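Local coordinates for protein argonaute (Methanocaldococcus jannaschii, PDB 5G5S) that uses short single-stranded DNA guides to bind and cleave complementary DNA strands, and may defend the cell against invading genetic elements, at residues I134-Y139 with F157-S162; Y152-F157 with N603-F608; K165-F170 with C255-Y260; L264-L269 with K628-S633. All blocks are in the same frame, centred on the assembly; numbering follows the deposited sequence.

How the interactions relate
The long strand 150-163 shows how one element can connect several parts of a multidomain fold. Interaction 1 pairs its second half with strand 134-147 in a hairpin, and interaction 2, centred about 17 Å away, sets its first half against a loop of the PIWI region; the two share Phe157. In interaction 3 the chain leaves that strand, turns into helix 167-170 and meets strand 255-260, a neighbour of strand 150-163 in the same sheet, within the PAZ region. Interaction 4 follows, its helix 266-271 coming next after strand 255-260 and touching the PIWI loop that binds the guide's 5' end. Interactions 2 and 4 thus tie this sheet and its continuation to PIWI.

Interaction 1. Residues I134-Y139 with F157-S162; sequences IKVESY and FRHTAS
Arg158 lays its CB over one face of the Tyr139 ring in a CH-pi contact, 4.0 Å from CB to the centroid of that ring and offset toward its rim. With Tyr139 CG placed between the backbone N and the carbonyl carbon (chi1 75°), the ring runs alongside Arg158 in the same direction, ring and guanidinium planes standing 63° apart. Thr160 comes to the ring's edge, its CG2 3.8 Å from Tyr139 CD2. Farther along this face Glu137, bent at its second torsion, brings OE2 to 3.1 Å from Ser162 OG. That hydroxyl also lies 3.2 Å from Lys135 O. All this is carried by an antiparallel beta hairpin, strands 134-147 and 150-163, in which Lys135-Ser162, Glu137-Thr160 and Tyr139-Arg158 are the hydrogen-bonded pairs; Glu137 N donates to Thr160 O over 2.8 Å. The non-hydrogen-bonded pairs Val136-Ala161 and Ser138-His159 project from the opposite face, where Ser138 OG is 2.8 Å from His159 ND1 and Ser138 CB rests 3.6 Å from Phe157 CZ. His159 contacts the guide DNA; its ring is packed edge-to-face with Trp276 and also meets Tyr275. Beyond Tyr139, the Arg158 guanidinium forms a salt bridge with Asp262 and a cation-pi contact with Tyr260.

Interaction 2. Residues Y152-F157 with N603-F608; sequences YLILNF and NKYKVF
The Tyr605 ring is met obliquely by Ile154, whose CD1 comes to 3.9 Å from Tyr605 CE1, while Asn603 OD1 lies at the ring's edge, in its plane. The second flat group is the Asn156 amide; its side chain and that of Lys606 run nearly perpendicular. The lysine chain curls back on itself through bends at chi2 (-63°) and chi4 (-61°), which carries NZ to 3.2 Å from Asn156 OD1 for a weak hydrogen bond. A second bond, 3.0 Å from Lys606 NZ to Tyr605 O, approaches from above the carbonyl plane, so the ammonium group is held mainly by the loop's own backbone and only loosely by the strand's amide. Asn156 ND2, equally near Lys606 NZ but not bonded to it, donates to Glu141 OE2, which should help fix the rotation of the amide. Nearer the middle of the contact, Ile154 CG2 presses on Lys604 O at 3.4 Å, a carbonyl that also accepts a bond from Asn13. The loop is shaped by an Asx turn, in which Asn603 OD1 accepts from Tyr605 N at 3.1 Å, and Tyr605 OH is held by Asp621. Strand 150-163 lies here between strands 134-147 and 14-16; its Ile154 and Asn156 point to the PIWI loop joining strands 593-600 and 614-618, whereas Leu155 and Phe157 point away from that loop and pack on helix 280-293.

Interaction 3. Residues K165-F170 with C255-Y260; sequences KHLWDF and CNLVFY
Leu257 wedges its branched end between Leu167 and Phe170, and can be followed outward atom by atom. From CB the chain turns with CG opposite the carbonyl carbon (chi1 -76°), which brings Leu257 CG to 3.8 Å from Leu167 CD1. Of its two methyl groups, Leu257 CD1 reaches Phe170, 3.5 Å from ring atom CD2 and almost as near CE2, in an oblique approach. Leu257 CD2 stays with the other partner, 4.1 Å from Leu167 CD1. Each of the two helix side chains meets the leucine at about a right angle. Beside this apolar cluster runs one straight backbone bond: Leu167 N donates to Cys255 O over 2.9 Å, with an N-H...O angle of 171°. An amide of the first helical turn, where no preceding turn supplies a carbonyl, is thus satisfied by the strand. His166 occupies the N-cap position, and its NE2 makes a weak bond to Asp169 OD1, an atom that also pairs with Arg173. Asn256 ND2 donates to Ile163 O at the end of strand 150-163, while Ile186 of strand 185-188 touches both leucines. A short helix packed on the strands of a small barrel is what this part of the PAZ domain contributes; Cys255 lies about 7 Å, side chain to side chain, from Tyr196, which contacts the guide's 3' end.

Interaction 4. Residues L264-L269 with K628-S633; sequences LDSYIL and KTPFGS
Phe631 and Leu269 pass alongside one another, running opposite ways, where the first turn of helix 266-271 meets a PIWI loop, part of the region that binds the 5'-phosphorylated end of the guide. Phe631 projects toward the helix with CG anti to its carbonyl carbon (chi1 -48°), which puts the CD2-CE2 side of the ring against the leucine: Leu269 CB is 3.8 Å from Phe631 CE2, and Leu269 CD1 is 4.0 Å from Phe631 CD2. One face of the ring is covered from within the loop by Pro630 CB. Pro630 in turn faces the helix, its CD 3.8 Å from Ser266 OG in a van der Waals contact. Among the modelled atoms no hydrogen bond joins the two segments, and the contact is one of van der Waals packing; just beyond it, Asn280 OD1 accepts a bond from the backbone N of Ser633 and Arg277 touches Phe631. At the ring's edge, close to its plane, Ser266 O stands 3.3 Å from Phe631 CE2.

Interaction 1. Residues I134-Y139 with F157-S162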
loop_
_atom_site.group_PDB
_atom_site.type_symbol
_atom_site.label_atom_id
_atom_site.label_comp_id
_atom_site.label_asym_id
_atom_site.label_seq_id
_atom_site.Cartn_x
_atom_site.Cartn_y
_atom_site.Cartn_z
ATOM N N ILE A 134 5.838 9.493 -22.492
ATOM C CA ILE A 134 5.010 9.710 -21.315
ATOM C C ILE A 134 4.112 10.926 -21.470
ATOM O O ILE A 134 4.600 12.039 -21.674
ATOM C CB ILE A 134 5.902 9.718 -20.032
ATOM C CG1 ILE A 134 6.113 8.285 -19.485
ATOM C CG2 ILE A 134 5.434 10.699 -18.928
ATOM C CD1 ILE A 134 4.859 7.601 -18.827
ATOM N N LYS A 135 2.794 10.704 -21.397
ATOM C CA LYS A 135 1.817 11.786 -21.453
ATOM C C LYS A 135 1.495 12.171 -20.005
ATOM O O LYS A 135 0.981 11.350 -19.249
ATOM C CB LYS A 135 0.559 11.384 -22.249
ATOM C CG LYS A 135 -0.439 12.529 -22.427
ATOM C CD LYS A 135 -1.685 12.100 -23.182
ATOM C CE LYS A 135 -2.708 13.210 -23.248
ATOM N NZ LYS A 135 -3.937 12.787 -23.971
ATOM N N VAL A 136 1.854 13.397 -19.611
ATOM C CA VAL A 136 1.623 13.894 -18.256
ATOM C C VAL A 136 0.452 14.879 -18.209
ATOM O O VAL A 136 0.409 15.829 -18.993
ATOM C CB VAL A 136 2.920 14.395 -17.552
ATOM C CG1 VAL A 136 3.593 15.541 -18.312
ATOM C CG2 VAL A 136 2.670 14.766 -16.091
ATOM N N GLU A 137 -0.514 14.611 -17.309
ATOM C CA GLU A 137 -1.718 15.420 -17.103
ATOM C C GLU A 137 -1.766 15.919 -15.647
ATOM O O GLU A 137 -1.416 15.181 -14.728
ATOM C CB GLU A 137 -2.995 14.614 -17.428
ATOM C CG GLU A 137 -2.935 13.746 -18.678
ATOM C CD GLU A 137 -2.971 12.249 -18.416
ATOM O OE1 GLU A 137 -4.065 11.731 -18.099
ATOM O OE2 GLU A 137 -1.912 11.592 -18.540
ATOM N N SER A 138 -2.195 17.161 -15.437
ATOM C CA SER A 138 -2.288 17.741 -14.100
ATOM C C SER A 138 -3.723 17.936 -13.678
ATOM O O SER A 138 -4.576 18.261 -14.510
ATOM C CB SER A 138 -1.558 19.074 -14.042
ATOM O OG SER A 138 -0.156 18.883 -14.107
ATOM N N TYR A 139 -3.987 17.749 -12.375
ATOM C CA TYR A 139 -5.306 17.929 -11.787
ATOM C C TYR A 139 -5.268 18.295 -10.313
ATOM O O TYR A 139 -4.295 18.015 -9.617
ATOM C CB TYR A 139 -6.211 16.705 -12.035
ATOM C CG TYR A 139 -5.900 15.492 -11.188
ATOM C CD1 TYR A 139 -6.521 15.301 -9.956
ATOM C CD2 TYR A 139 -5.042 14.495 -11.649
ATOM C CE1 TYR A 139 -6.263 14.171 -9.181
ATOM C CE2 TYR A 139 -4.789 13.351 -10.890
ATOM C CZ TYR A 139 -5.402 13.197 -9.654
ATOM O OH TYR A 139 -5.161 12.093 -8.877
ATOM N N PHE A 157 -2.550 19.104 -5.548
ATOM C CA PHE A 157 -2.238 19.201 -6.967
ATOM C C PHE A 157 -1.471 17.941 -7.356
ATOM O O PHE A 157 -0.418 17.648 -6.782
ATOM C CB PHE A 157 -1.468 20.499 -7.265
ATOM C CG PHE A 157 -1.126 20.759 -8.709
ATOM C CD1 PHE A 157 -2.124 20.847 -9.675
ATOM C CD2 PHE A 157 0.192 20.973 -9.100
ATOM C CE1 PHE A 157 -1.802 21.091 -11.013
ATOM C CE2 PHE A 157 0.507 21.253 -10.434
ATOM C CZ PHE A 157 -0.490 21.300 -11.382
ATOM N N ARG A 158 -2.046 17.154 -8.271
ATOM C CA ARG A 158 -1.447 15.883 -8.673
ATOM C C ARG A 158 -1.101 15.781 -10.141
ATOM O O ARG A 158 -1.747 16.400 -10.986
ATOM C CB ARG A 158 -2.333 14.710 -8.242
ATOM C CG ARG A 158 -1.536 13.588 -7.619
ATOM C CD ARG A 158 -1.992 13.315 -6.206
ATOM N NE ARG A 158 -3.004 12.262 -6.161
ATOM C CZ ARG A 158 -2.734 10.967 -6.023
ATOM N NH1 ARG A 158 -1.477 10.547 -5.932
ATOM N NH2 ARG A 158 -3.719 10.078 -5.981
ATOM N N HIS A 159 -0.065 14.987 -10.437
ATOM C CA HIS A 159 0.388 14.720 -11.793
ATOM C C HIS A 159 0.180 13.257 -12.105
ATOM O O HIS A 159 0.663 12.388 -11.380
ATOM C CB HIS A 159 1.848 15.138 -11.993
ATOM C CG HIS A 159 2.083 16.596 -11.760
ATOM N ND1 HIS A 159 1.875 17.529 -12.759
ATOM C CD2 HIS A 159 2.468 17.237 -10.635
ATOM C CE1 HIS A 159 2.168 18.700 -12.221
ATOM N NE2 HIS A 159 2.521 18.577 -10.942
ATOM N N THR A 160 -0.610 12.996 -13.148
ATOM C CA THR A 160 -0.924 11.658 -13.639
ATOM C C THR A 160 -0.242 11.446 -14.975
ATOM O O THR A 160 -0.458 12.213 -15.911
ATOM C CB THR A 160 -2.442 11.361 -13.588
ATOM O OG1 THR A 160 -2.684 10.066 -14.130
ATOM C CG2 THR A 160 -3.296 12.401 -14.320
ATOM N N ALA A 161 0.647 10.459 -15.035
ATOM C CA ALA A 161 1.384 10.129 -16.247
ATOM C C ALA A 161 0.884 8.828 -16.857
ATOM O O ALA A 161 0.518 7.889 -16.137
ATOM C CB ALA A 161 2.873 10.039 -15.965
ATOM N N SER A 162 0.841 8.790 -18.188
ATOM C CA SER A 162 0.411 7.611 -18.924
ATOM C C SER A 162 1.435 7.184 -19.977
ATOM O O SER A 162 1.968 8.022 -20.721
ATOM C CB SER A 162 -0.979 7.802 -19.529
ATOM O OG SER A 162 -1.102 9.044 -20.197
#

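Interaction 2. Residues Y152-F157 with N603-F608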
loop_
_atom_site.group_PDB
_atom_site.type_symbol
_atom_site.label_atom_id
_atom_site.label_comp_id
_atom_site.label_asym_id
_atom_site.label_seq_id
_atom_site.Cartn_x
_atom_site.Cartn_y
_atom_site.Cartn_z
ATOM N N TYR A 152 -12.273 24.066 6.282
ATOM C CA TYR A 152 -11.052 24.200 5.502
ATOM C C TYR A 152 -11.160 23.397 4.263
ATOM O O TYR A 152 -11.675 22.287 4.302
ATOM C CB TYR A 152 -9.834 23.706 6.322
ATOM C CG TYR A 152 -9.558 24.562 7.541
ATOM C CD1 TYR A 152 -10.250 24.358 8.737
ATOM C CD2 TYR A 152 -8.633 25.603 7.492
ATOM C CE1 TYR A 152 -10.013 25.155 9.854
ATOM C CE2 TYR A 152 -8.418 26.433 8.591
ATOM C CZ TYR A 152 -9.105 26.202 9.772
ATOM O OH TYR A 152 -8.867 27.009 10.860
ATOM N N LEU A 153 -10.664 23.928 3.157
ATOM C CA LEU A 153 -10.604 23.151 1.931
ATOM C C LEU A 153 -9.212 22.547 1.858
ATOM O O LEU A 153 -8.223 23.268 2.002
ATOM C CB LEU A 153 -10.920 23.966 0.659
ATOM C CG LEU A 153 -11.152 23.100 -0.610
ATOM C CD1 LEU A 153 -12.595 22.603 -0.705
ATOM C CD2 LEU A 153 -10.772 23.846 -1.871
ATOM N N ILE A 154 -9.141 21.217 1.696
ATOM C CA ILE A 154 -7.883 20.490 1.514
ATOM C C ILE A 154 -7.660 20.556 0.008
ATOM O O ILE A 154 -8.531 20.153 -0.763
ATOM C CB ILE A 154 -7.919 19.030 2.074
ATOM C CG1 ILE A 154 -8.486 18.948 3.518
ATOM C CG2 ILE A 154 -6.567 18.321 1.943
ATOM C CD1 ILE A 154 -7.877 19.903 4.577
ATOM N N LEU A 155 -6.549 21.158 -0.404
ATOM C CA LEU A 155 -6.242 21.357 -1.815
ATOM C C LEU A 155 -4.955 20.627 -2.215
ATOM O O LEU A 155 -3.884 20.891 -1.670
ATOM C CB LEU A 155 -6.180 22.866 -2.112
ATOM C CG LEU A 155 -6.403 23.335 -3.547
ATOM C CD1 LEU A 155 -7.757 22.873 -4.093
ATOM C CD2 LEU A 155 -6.319 24.853 -3.611
ATOM N N ASN A 156 -5.088 19.665 -3.133
ATOM C CA ASN A 156 -3.971 18.861 -3.596
ATOM C C ASN A 156 -3.796 18.977 -5.099
ATOM O O ASN A 156 -4.775 18.973 -5.836
ATOM C CB ASN A 156 -4.161 17.399 -3.190
ATOM C CG ASN A 156 -2.882 16.611 -3.056
ATOM O OD1 ASN A 156 -1.805 17.161 -2.808
ATOM N ND2 ASN A 156 -2.985 15.292 -3.177
ATOM N N PHE A 157 -2.550 19.104 -5.548
ATOM C CA PHE A 157 -2.238 19.201 -6.967
ATOM C C PHE A 157 -1.471 17.941 -7.356
ATOM O O PHE A 157 -0.418 17.648 -6.782
ATOM C CB PHE A 157 -1.468 20.499 -7.265
ATOM C CG PHE A 157 -1.126 20.759 -8.709
ATOM C CD1 PHE A 157 -2.124 20.847 -9.675
ATOM C CD2 PHE A 157 0.192 20.973 -9.100
ATOM C CE1 PHE A 157 -1.802 21.091 -11.013
ATOM C CE2 PHE A 157 0.507 21.253 -10.434
ATOM C CZ PHE A 157 -0.490 21.300 -11.382
ATOM N N ASN A 603 -4.246 9.786 0.110
ATOM C CA ASN A 603 -5.069 10.828 0.703
ATOM C C ASN A 603 -4.686 12.196 0.127
ATOM O O ASN A 603 -3.732 12.302 -0.635
ATOM C CB ASN A 603 -4.999 10.770 2.246
ATOM C CG ASN A 603 -3.641 11.109 2.818
ATOM O OD1 ASN A 603 -3.350 12.265 3.105
ATOM N ND2 ASN A 603 -2.784 10.113 2.990
ATOM N N LYS A 604 -5.470 13.214 0.437
ATOM C CA LYS A 604 -5.344 14.580 -0.064
ATOM C C LYS A 604 -4.454 15.518 0.766
ATOM O O LYS A 604 -4.160 16.620 0.297
ATOM C CB LYS A 604 -6.749 15.186 -0.257
ATOM C CG LYS A 604 -7.633 14.329 -1.163
ATOM C CD LYS A 604 -8.969 14.989 -1.355
ATOM C CE LYS A 604 -9.813 14.352 -2.441
ATOM N NZ LYS A 604 -10.400 13.069 -1.998
ATOM N N TYR A 605 -4.026 15.098 1.979
ATOM C CA TYR A 605 -3.193 15.927 2.867
ATOM C C TYR A 605 -1.766 16.052 2.411
ATOM O O TYR A 605 -1.206 15.103 1.874
ATOM C CB TYR A 605 -3.197 15.429 4.325
ATOM C CG TYR A 605 -4.508 15.586 5.064
ATOM C CD1 TYR A 605 -4.901 16.818 5.577
ATOM C CD2 TYR A 605 -5.301 14.481 5.352
ATOM C CE1 TYR A 605 -6.075 16.954 6.318
ATOM C CE2 TYR A 605 -6.483 14.605 6.073
ATOM C CZ TYR A 605 -6.868 15.845 6.555
ATOM O OH TYR A 605 -8.037 15.965 7.259
ATOM N N LYS A 606 -1.162 17.222 2.681
ATOM C CA LYS A 606 0.237 17.543 2.411
ATOM C C LYS A 606 0.744 18.385 3.552
ATOM O O LYS A 606 0.072 19.336 3.946
ATOM C CB LYS A 606 0.414 18.344 1.093
ATOM C CG LYS A 606 0.171 17.584 -0.201
ATOM C CD LYS A 606 1.153 16.422 -0.429
ATOM C CE LYS A 606 0.637 15.413 -1.438
ATOM N NZ LYS A 606 -0.639 14.758 -1.017
ATOM N N VAL A 607 1.933 18.053 4.070
ATOM C CA VAL A 607 2.603 18.816 5.131
ATOM C C VAL A 607 3.780 19.524 4.468
ATOM O O VAL A 607 4.645 18.872 3.880
ATOM C CB VAL A 607 3.034 17.961 6.355
ATOM C CG1 VAL A 607 3.397 18.858 7.537
ATOM C CG2 VAL A 607 1.939 16.977 6.756
ATOM N N PHE A 608 3.785 20.866 4.517
ATOM C CA PHE A 608 4.815 21.669 3.872
ATOM C C PHE A 608 6.111 21.693 4.707
ATOM O O PHE A 608 6.482 22.729 5.262
ATOM C CB PHE A 608 4.280 23.083 3.534
ATOM C CG PHE A 608 2.965 23.186 2.775
ATOM C CD1 PHE A 608 2.465 22.101 2.049
ATOM C CD2 PHE A 608 2.257 24.383 2.740
ATOM C CE1 PHE A 608 1.253 22.198 1.360
ATOM C CE2 PHE A 608 1.064 24.490 2.020
ATOM C CZ PHE A 608 0.572 23.400 1.333
#

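Interaction 3. Residues K165-F170 with C255-Y260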
loop_
_atom_site.group_PDB
_atom_site.type_symbol
_atom_site.label_atom_id
_atom_site.label_comp_id
_atom_site.label_asym_id
_atom_site.label_seq_id
_atom_site.Cartn_x
_atom_site.Cartn_y
_atom_site.Cartn_z
ATOM N N LYS A 165 2.926 4.033 -25.262
ATOM C CA LYS A 165 3.144 2.707 -25.848
ATOM C C LYS A 165 2.258 1.778 -25.015
ATOM O O LYS A 165 2.308 1.844 -23.782
ATOM C CB LYS A 165 4.631 2.288 -25.723
ATOM C CG LYS A 165 4.975 0.961 -26.412
ATOM C CD LYS A 165 6.266 0.346 -25.879
ATOM C CE LYS A 165 7.510 0.822 -26.592
ATOM N NZ LYS A 165 8.743 0.290 -25.959
ATOM N N HIS A 166 1.415 0.960 -25.671
ATOM C CA HIS A 166 0.492 0.060 -24.975
ATOM C C HIS A 166 1.157 -0.987 -24.070
ATOM O O HIS A 166 2.335 -1.304 -24.236
ATOM C CB HIS A 166 -0.460 -0.598 -25.954
ATOM C CG HIS A 166 0.216 -1.583 -26.837
ATOM N ND1 HIS A 166 0.682 -1.221 -28.085
ATOM C CD2 HIS A 166 0.515 -2.882 -26.614
ATOM C CE1 HIS A 166 1.198 -2.318 -28.604
ATOM N NE2 HIS A 166 1.140 -3.339 -27.745
ATOM N N LEU A 167 0.368 -1.541 -23.142
ATOM C CA LEU A 167 0.791 -2.514 -22.143
ATOM C C LEU A 167 1.527 -3.771 -22.661
ATOM O O LEU A 167 2.561 -4.114 -22.085
ATOM C CB LEU A 167 -0.366 -2.815 -21.163
ATOM C CG LEU A 167 -0.137 -3.744 -19.971
ATOM C CD1 LEU A 167 1.019 -3.287 -19.100
ATOM C CD2 LEU A 167 -1.398 -3.852 -19.144
ATOM N N TRP A 168 1.052 -4.404 -23.758
ATOM C CA TRP A 168 1.696 -5.599 -24.338
ATOM C C TRP A 168 3.087 -5.352 -24.945
ATOM O O TRP A 168 4.006 -6.129 -24.660
ATOM C CB TRP A 168 0.760 -6.351 -25.302
ATOM C CG TRP A 168 1.278 -7.667 -25.834
ATOM C CD1 TRP A 168 1.320 -8.057 -27.142
ATOM C CD2 TRP A 168 1.828 -8.759 -25.072
ATOM N NE1 TRP A 168 1.843 -9.327 -27.243
ATOM C CE2 TRP A 168 2.161 -9.782 -25.989
ATOM C CE3 TRP A 168 2.058 -8.980 -23.701
ATOM C CZ2 TRP A 168 2.709 -11.009 -25.578
ATOM C CZ3 TRP A 168 2.642 -10.175 -23.302
ATOM C CH2 TRP A 168 2.944 -11.181 -24.231
ATOM N N ASP A 169 3.252 -4.284 -25.764
ATOM C CA ASP A 169 4.557 -3.946 -26.362
ATOM C C ASP A 169 5.494 -3.427 -25.299
ATOM O O ASP A 169 6.700 -3.688 -25.360
ATOM C CB ASP A 169 4.438 -2.886 -27.478
ATOM C CG ASP A 169 4.180 -3.418 -28.881
ATOM O OD1 ASP A 169 3.473 -4.450 -29.009
ATOM O OD2 ASP A 169 4.573 -2.734 -29.856
ATOM N N PHE A 170 4.937 -2.689 -24.316
ATOM C CA PHE A 170 5.693 -2.120 -23.215
ATOM C C PHE A 170 6.385 -3.218 -22.415
ATOM O O PHE A 170 7.568 -3.076 -22.080
ATOM C CB PHE A 170 4.788 -1.232 -22.338
ATOM C CG PHE A 170 5.523 -0.560 -21.211
ATOM C CD1 PHE A 170 6.285 0.581 -21.439
ATOM C CD2 PHE A 170 5.515 -1.104 -19.934
ATOM C CE1 PHE A 170 6.993 1.188 -20.399
ATOM C CE2 PHE A 170 6.231 -0.502 -18.901
ATOM C CZ PHE A 170 6.951 0.650 -19.135
ATOM N N CYS A 255 -4.672 -1.789 -23.703
ATOM C CA CYS A 255 -4.583 -0.993 -22.478
ATOM C C CYS A 255 -3.287 -0.181 -22.361
ATOM O O CYS A 255 -2.285 -0.501 -23.011
ATOM C CB CYS A 255 -4.792 -1.877 -21.246
ATOM S SG CYS A 255 -6.019 -3.196 -21.469
ATOM N N ASN A 256 -3.315 0.852 -21.487
ATOM C CA ASN A 256 -2.171 1.716 -21.175
ATOM C C ASN A 256 -1.973 1.885 -19.687
ATOM O O ASN A 256 -2.942 2.119 -18.965
ATOM C CB ASN A 256 -2.330 3.086 -21.795
ATOM C CG ASN A 256 -2.342 3.050 -23.283
ATOM O OD1 ASN A 256 -3.362 2.752 -23.898
ATOM N ND2 ASN A 256 -1.191 3.316 -23.880
ATOM N N LEU A 257 -0.707 1.835 -19.242
ATOM C CA LEU A 257 -0.327 2.035 -17.846
ATOM C C LEU A 257 -0.517 3.487 -17.443
ATOM O O LEU A 257 -0.211 4.386 -18.222
ATOM C CB LEU A 257 1.122 1.625 -17.599
ATOM C CG LEU A 257 1.390 0.142 -17.525
ATOM C CD1 LEU A 257 2.813 -0.134 -17.854
ATOM C CD2 LEU A 257 1.034 -0.430 -16.151
ATOM N N VAL A 258 -1.081 3.703 -16.251
ATOM C CA VAL A 258 -1.331 5.034 -15.689
ATOM C C VAL A 258 -0.828 5.045 -14.247
ATOM O O VAL A 258 -1.081 4.112 -13.492
ATOM C CB VAL A 258 -2.810 5.506 -15.839
ATOM C CG1 VAL A 258 -3.077 6.787 -15.050
ATOM C CG2 VAL A 258 -3.161 5.741 -17.296
ATOM N N PHE A 259 -0.077 6.073 -13.886
ATOM C CA PHE A 259 0.468 6.196 -12.538
ATOM C C PHE A 259 0.602 7.654 -12.125
ATOM O O PHE A 259 0.562 8.550 -12.974
ATOM C CB PHE A 259 1.836 5.476 -12.433
ATOM C CG PHE A 259 2.863 5.947 -13.439
ATOM C CD1 PHE A 259 3.717 7.005 -13.142
ATOM C CD2 PHE A 259 2.969 5.341 -14.687
ATOM C CE1 PHE A 259 4.647 7.454 -14.079
ATOM C CE2 PHE A 259 3.893 5.802 -15.627
ATOM C CZ PHE A 259 4.728 6.853 -15.314
ATOM N N TYR A 260 0.826 7.878 -10.820
ATOM C CA TYR A 260 1.059 9.204 -10.262
ATOM C C TYR A 260 2.551 9.394 -10.118
ATOM O O TYR A 260 3.254 8.449 -9.742
ATOM C CB TYR A 260 0.333 9.384 -8.920
ATOM C CG TYR A 260 -1.154 9.130 -9.024
ATOM C CD1 TYR A 260 -2.002 10.069 -9.600
ATOM C CD2 TYR A 260 -1.707 7.930 -8.591
ATOM C CE1 TYR A 260 -3.365 9.818 -9.749
ATOM C CE2 TYR A 260 -3.072 7.673 -8.719
ATOM C CZ TYR A 260 -3.898 8.621 -9.301
ATOM O OH TYR A 260 -5.245 8.372 -9.430
#

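Interaction 4. Residues L264-L269 with K628-S633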
loop_
_atom_site.group_PDB
_atom_site.type_symbol
_atom_site.label_atom_id
_atom_site.label_comp_id
_atom_site.label_asym_id
_atom_site.label_seq_id
_atom_site.Cartn_x
_atom_site.Cartn_y
_atom_site.Cartn_z
ATOM N N LEU A 264 5.769 7.223 -7.575
ATOM C CA LEU A 264 7.013 6.648 -8.089
ATOM C C LEU A 264 8.060 6.539 -6.996
ATOM O O LEU A 264 8.084 7.359 -6.072
ATOM C CB LEU A 264 7.571 7.490 -9.250
ATOM C CG LEU A 264 6.866 7.371 -10.601
ATOM C CD1 LEU A 264 7.219 8.544 -11.497
ATOM C CD2 LEU A 264 7.207 6.058 -11.294
ATOM N N ASP A 265 8.945 5.561 -7.135
ATOM C CA ASP A 265 10.009 5.351 -6.170
ATOM C C ASP A 265 11.074 6.433 -6.301
ATOM O O ASP A 265 11.211 7.073 -7.339
ATOM C CB ASP A 265 10.631 3.967 -6.347
ATOM N N SER A 266 11.854 6.599 -5.245
ATOM C CA SER A 266 12.895 7.612 -5.207
ATOM C C SER A 266 13.964 7.406 -6.278
ATOM O O SER A 266 14.457 8.367 -6.859
ATOM C CB SER A 266 13.527 7.657 -3.815
ATOM O OG SER A 266 12.536 7.825 -2.817
ATOM N N TYR A 267 14.320 6.153 -6.537
ATOM C CA TYR A 267 15.341 5.842 -7.528
ATOM C C TYR A 267 14.940 6.319 -8.914
ATOM O O TYR A 267 15.765 6.850 -9.651
ATOM C CB TYR A 267 15.605 4.337 -7.560
ATOM N N ILE A 268 13.675 6.125 -9.267
ATOM C CA ILE A 268 13.161 6.552 -10.563
ATOM C C ILE A 268 13.220 8.065 -10.704
ATOM O O ILE A 268 13.572 8.600 -11.749
ATOM C CB ILE A 268 11.695 6.126 -10.744
ATOM C CG1 ILE A 268 11.505 4.660 -10.359
ATOM C CG2 ILE A 268 11.244 6.378 -12.173
ATOM C CD1 ILE A 268 12.115 3.690 -11.342
ATOM N N LEU A 269 12.883 8.740 -9.614
ATOM C CA LEU A 269 12.834 10.195 -9.540
ATOM C C LEU A 269 14.166 10.901 -9.759
ATOM O O LEU A 269 14.205 12.014 -10.274
ATOM C CB LEU A 269 12.208 10.627 -8.216
ATOM C CG LEU A 269 10.744 10.227 -8.073
ATOM C CD1 LEU A 269 10.241 10.465 -6.661
ATOM C CD2 LEU A 269 9.908 10.987 -9.086
ATOM N N LYS A 628 11.915 9.507 6.824
ATOM C CA LYS A 628 12.677 10.520 6.120
ATOM C C LYS A 628 12.688 10.130 4.648
ATOM O O LYS A 628 12.760 8.954 4.318
ATOM C CB LYS A 628 14.101 10.591 6.658
ATOM N N THR A 629 12.598 11.118 3.768
ATOM C CA THR A 629 12.580 10.865 2.336
ATOM C C THR A 629 13.574 11.767 1.614
ATOM O O THR A 629 13.760 12.919 1.996
ATOM C CB THR A 629 11.168 11.104 1.776
ATOM O OG1 THR A 629 10.222 10.418 2.598
ATOM C CG2 THR A 629 11.036 10.591 0.360
ATOM N N PRO A 630 14.205 11.245 0.566
ATOM C CA PRO A 630 15.172 12.015 -0.219
ATOM C C PRO A 630 14.500 13.208 -0.868
ATOM O O PRO A 630 15.050 14.303 -0.888
ATOM C CB PRO A 630 15.605 11.031 -1.309
ATOM C CG PRO A 630 15.174 9.687 -0.836
ATOM C CD PRO A 630 13.946 9.926 -0.024
ATOM N N PHE A 631 13.299 12.981 -1.383
ATOM C CA PHE A 631 12.511 14.012 -2.033
ATOM C C PHE A 631 11.242 14.266 -1.233
ATOM O O PHE A 631 11.181 13.976 -0.042
ATOM C CB PHE A 631 12.167 13.596 -3.461
ATOM C CG PHE A 631 13.344 13.082 -4.238
ATOM C CD1 PHE A 631 14.371 13.929 -4.603
ATOM C CD2 PHE A 631 13.422 11.750 -4.597
ATOM C CE1 PHE A 631 15.456 13.457 -5.311
ATOM C CE2 PHE A 631 14.503 11.271 -5.308
ATOM C CZ PHE A 631 15.522 12.126 -5.664
ATOM N N GLY A 632 10.240 14.842 -1.881
ATOM C CA GLY A 632 8.981 15.124 -1.224
ATOM C C GLY A 632 8.281 13.855 -0.784
ATOM O O GLY A 632 8.349 12.838 -1.458
ATOM N N SER A 633 7.614 13.915 0.361
ATOM C CA SER A 633 6.903 12.765 0.895
ATOM C C SER A 633 5.461 13.104 1.237
ATOM O O SER A 633 5.150 14.219 1.629
ATOM C CB SER A 633 7.611 12.244 2.135
ATOM O OG SER A 633 7.694 13.257 3.111
#